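Local coordinates for protein carboxylesterase SOBER1 (Arabidopsis thaliana, PDB 6AVX) that hydrolyses carboxylic esters with short acyl chains, has phospholipase A2 activity, and dampens the plant hypersensitive response to the bacterial effector AvrBsT, at residues Asp162-Phe167 against Leu192-Ser197. The protein carries 1 engineered substitution. Residues are numbered along the deposited sequence; the frame is centred on the assembly and turned at random.
Sequences DRMVLF and LGHSIS
His-194 reaches across to Asp-162 and donates from ND1 to OD2, a nearly straight hydrogen bond of 2.7 Å with an N-H...O angle of 167°. The oxygen lies in the plane of the imidazole and is approached on its syn side, and the carboxylate and ring planes are turned 60° against each other. The carboxylate in turn is held at both oxygens. Asp-162 OD1 closes an Asx turn by accepting a hydrogen bond from Met-164 N at 2.8 Å, and accepts a second one from Val-165 N, which comes in from above the carboxylate plane. OD2 receives a further bond from a water that bridges to Gly-193 O. Asp-162 and His-194 sit on loops following strands 154-159 and 184-189 of the parallel sheet, the places for acid and histidine in an alpha/beta hydrolase; with Ser-108, which the His-194 side chain touches and which lies on a probable nucleophile elbow, they are consistent with a charge-relay triad. Met-164 CB lies over one face of the imidazole, toward its rim, 4.0 Å from the ring centroid in a CH-pi contact; in the conformer described, the chain, bent at chi3 (62°), brings Met-164 CE to within 3.7 Å of His-194 CD2. From another direction Val-165 CG2 meets His-194 CE1 obliquely at 3.5 Å, and the backbone O of Val-165 accepts a hydrogen bond from His-158 NE2.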
loop_
_atom_site.group_PDB
_atom_site.type_symbol
_atom_site.label_atom_id
_atom_site.label_comp_id
_atom_site.label_asym_id
_atom_site.label_seq_id
_atom_site.Cartn_x
_atom_site.Cartn_y
_atom_site.Cartn_z
ATOM N N ASP A 162 1.160 3.284 -17.156
ATOM C CA ASP A 162 -0.093 2.951 -16.498
ATOM C C ASP A 162 -1.159 3.972 -16.882
ATOM O O ASP A 162 -0.999 5.175 -16.639
ATOM C CB ASP A 162 0.170 2.976 -14.994
ATOM C CG ASP A 162 -0.939 2.353 -14.168
ATOM O OD1 ASP A 162 -2.120 2.382 -14.574
ATOM O OD2 ASP A 162 -0.613 1.830 -13.068
ATOM N N ARG A 163 -2.260 3.499 -17.467
ATOM C CA ARG A 163 -3.393 4.334 -17.852
ATOM C C ARG A 163 -4.600 4.099 -16.965
ATOM O O ARG A 163 -5.677 4.642 -17.231
ATOM C CB ARG A 163 -3.754 4.124 -19.325
ATOM C CG ARG A 163 -2.610 4.501 -20.268
ATOM C CD ARG A 163 -3.065 4.661 -21.714
ATOM N NE ARG A 163 -4.194 5.589 -21.843
ATOM C CZ ARG A 163 -5.300 5.362 -22.551
ATOM N NH1 ARG A 163 -5.446 4.247 -23.255
ATOM N NH2 ARG A 163 -6.263 6.273 -22.581
ATOM N N MET A 164 -4.438 3.317 -15.903
ATOM C CA MET A 164 -5.507 3.123 -14.943
ATOM C C MET A 164 -5.293 3.930 -13.681
ATOM O O MET A 164 -6.241 4.555 -13.195
ATOM C CB MET A 164 -5.669 1.645 -14.621
ATOM C CG MET A 164 -6.149 0.910 -15.835
ATOM S SD MET A 164 -6.179 -0.859 -15.640
ATOM C CE MET A 164 -7.358 -1.028 -14.297
ATOM N N VAL A 165 -4.078 3.945 -13.174
ATOM C CA VAL A 165 -3.639 4.868 -12.140
ATOM C C VAL A 165 -2.443 5.558 -12.769
ATOM O O VAL A 165 -1.365 4.972 -12.894
ATOM C CB VAL A 165 -3.261 4.156 -10.840
ATOM C CG1 VAL A 165 -2.748 5.175 -9.824
ATOM C CG2 VAL A 165 -4.458 3.401 -10.284
ATOM N N LEU A 166 -2.662 6.773 -13.272
ATOM C CA LEU A 166 -1.649 7.423 -14.080
ATOM C C LEU A 166 -0.355 7.583 -13.307
ATOM O O LEU A 166 -0.349 7.823 -12.101
ATOM C CB LEU A 166 -2.105 8.808 -14.540
ATOM C CG LEU A 166 -3.338 8.907 -15.423
ATOM C CD1 LEU A 166 -3.168 10.135 -16.285
ATOM C CD2 LEU A 166 -3.568 7.718 -16.295
ATOM N N PHE A 167 0.749 7.468 -14.026
ATOM C CA PHE A 167 2.065 7.646 -13.424
ATOM C C PHE A 167 2.146 8.967 -12.662
ATOM O O PHE A 167 2.750 9.037 -11.582
ATOM C CB PHE A 167 3.116 7.559 -14.535
ATOM C CG PHE A 167 4.545 7.601 -14.056
ATOM C CD1 PHE A 167 5.119 6.516 -13.415
ATOM C CD2 PHE A 167 5.335 8.718 -14.295
ATOM C CE1 PHE A 167 6.434 6.543 -13.004
ATOM C CE2 PHE A 167 6.658 8.753 -13.877
ATOM C CZ PHE A 167 7.206 7.661 -13.235
ATOM N N LEU A 192 6.084 -0.341 -18.087
ATOM C CA LEU A 192 5.123 -1.129 -17.330
ATOM C C LEU A 192 3.804 -0.379 -17.243
ATOM O O LEU A 192 3.778 0.838 -17.073
ATOM C CB LEU A 192 5.676 -1.381 -15.928
ATOM C CG LEU A 192 4.825 -2.252 -15.001
ATOM C CD1 LEU A 192 4.737 -3.668 -15.519
ATOM C CD2 LEU A 192 5.389 -2.263 -13.589
ATOM N N GLY A 193 2.717 -1.117 -17.368
ATOM C CA GLY A 193 1.391 -0.590 -17.151
ATOM C C GLY A 193 0.881 -0.894 -15.759
ATOM O O GLY A 193 1.632 -0.864 -14.774
ATOM N N HIS A 194 -0.411 -1.205 -15.671
ATOM C CA HIS A 194 -1.074 -1.398 -14.387
ATOM C C HIS A 194 -1.050 -2.879 -14.031
ATOM O O HIS A 194 -2.047 -3.588 -14.119
ATOM C CB HIS A 194 -2.500 -0.880 -14.450
ATOM C CG HIS A 194 -3.108 -0.676 -13.108
ATOM N ND1 HIS A 194 -2.643 0.276 -12.230
ATOM C CD2 HIS A 194 -4.120 -1.316 -12.483
ATOM C CE1 HIS A 194 -3.353 0.223 -11.113
ATOM N NE2 HIS A 194 -4.265 -0.722 -11.253
ATOM N N SER A 195 0.133 -3.344 -13.649
ATOM C CA SER A 195 0.328 -4.745 -13.307
ATOM C C SER A 195 1.588 -4.823 -12.470
ATOM O O SER A 195 2.303 -3.835 -12.297
ATOM C CB SER A 195 0.463 -5.616 -14.563
ATOM O OG SER A 195 1.629 -5.272 -15.284
ATOM N N ILE A 196 1.850 -6.022 -11.962
ATOM C CA ILE A 196 3.053 -6.312 -11.194
ATOM C C ILE A 196 4.001 -7.116 -12.060
ATOM O O ILE A 196 3.600 -8.133 -12.633
ATOM C CB ILE A 196 2.720 -7.126 -9.938
ATOM C CG1 ILE A 196 1.769 -6.343 -9.040
ATOM C CG2 ILE A 196 4.016 -7.507 -9.191
ATOM C CD1 ILE A 196 1.324 -7.110 -7.818
ATOM N N SER A 197 5.257 -6.713 -12.102
ATOM C CA SER A 197 6.273 -7.544 -12.734
ATOM C C SER A 197 7.116 -8.256 -11.683
ATOM O O SER A 197 7.256 -7.794 -10.547
ATOM C CB SER A 197 7.179 -6.711 -13.625
ATOM O OG SER A 197 8.025 -5.900 -12.846
HETATM O O HOH W 1 1.860 0.943 -12.723
#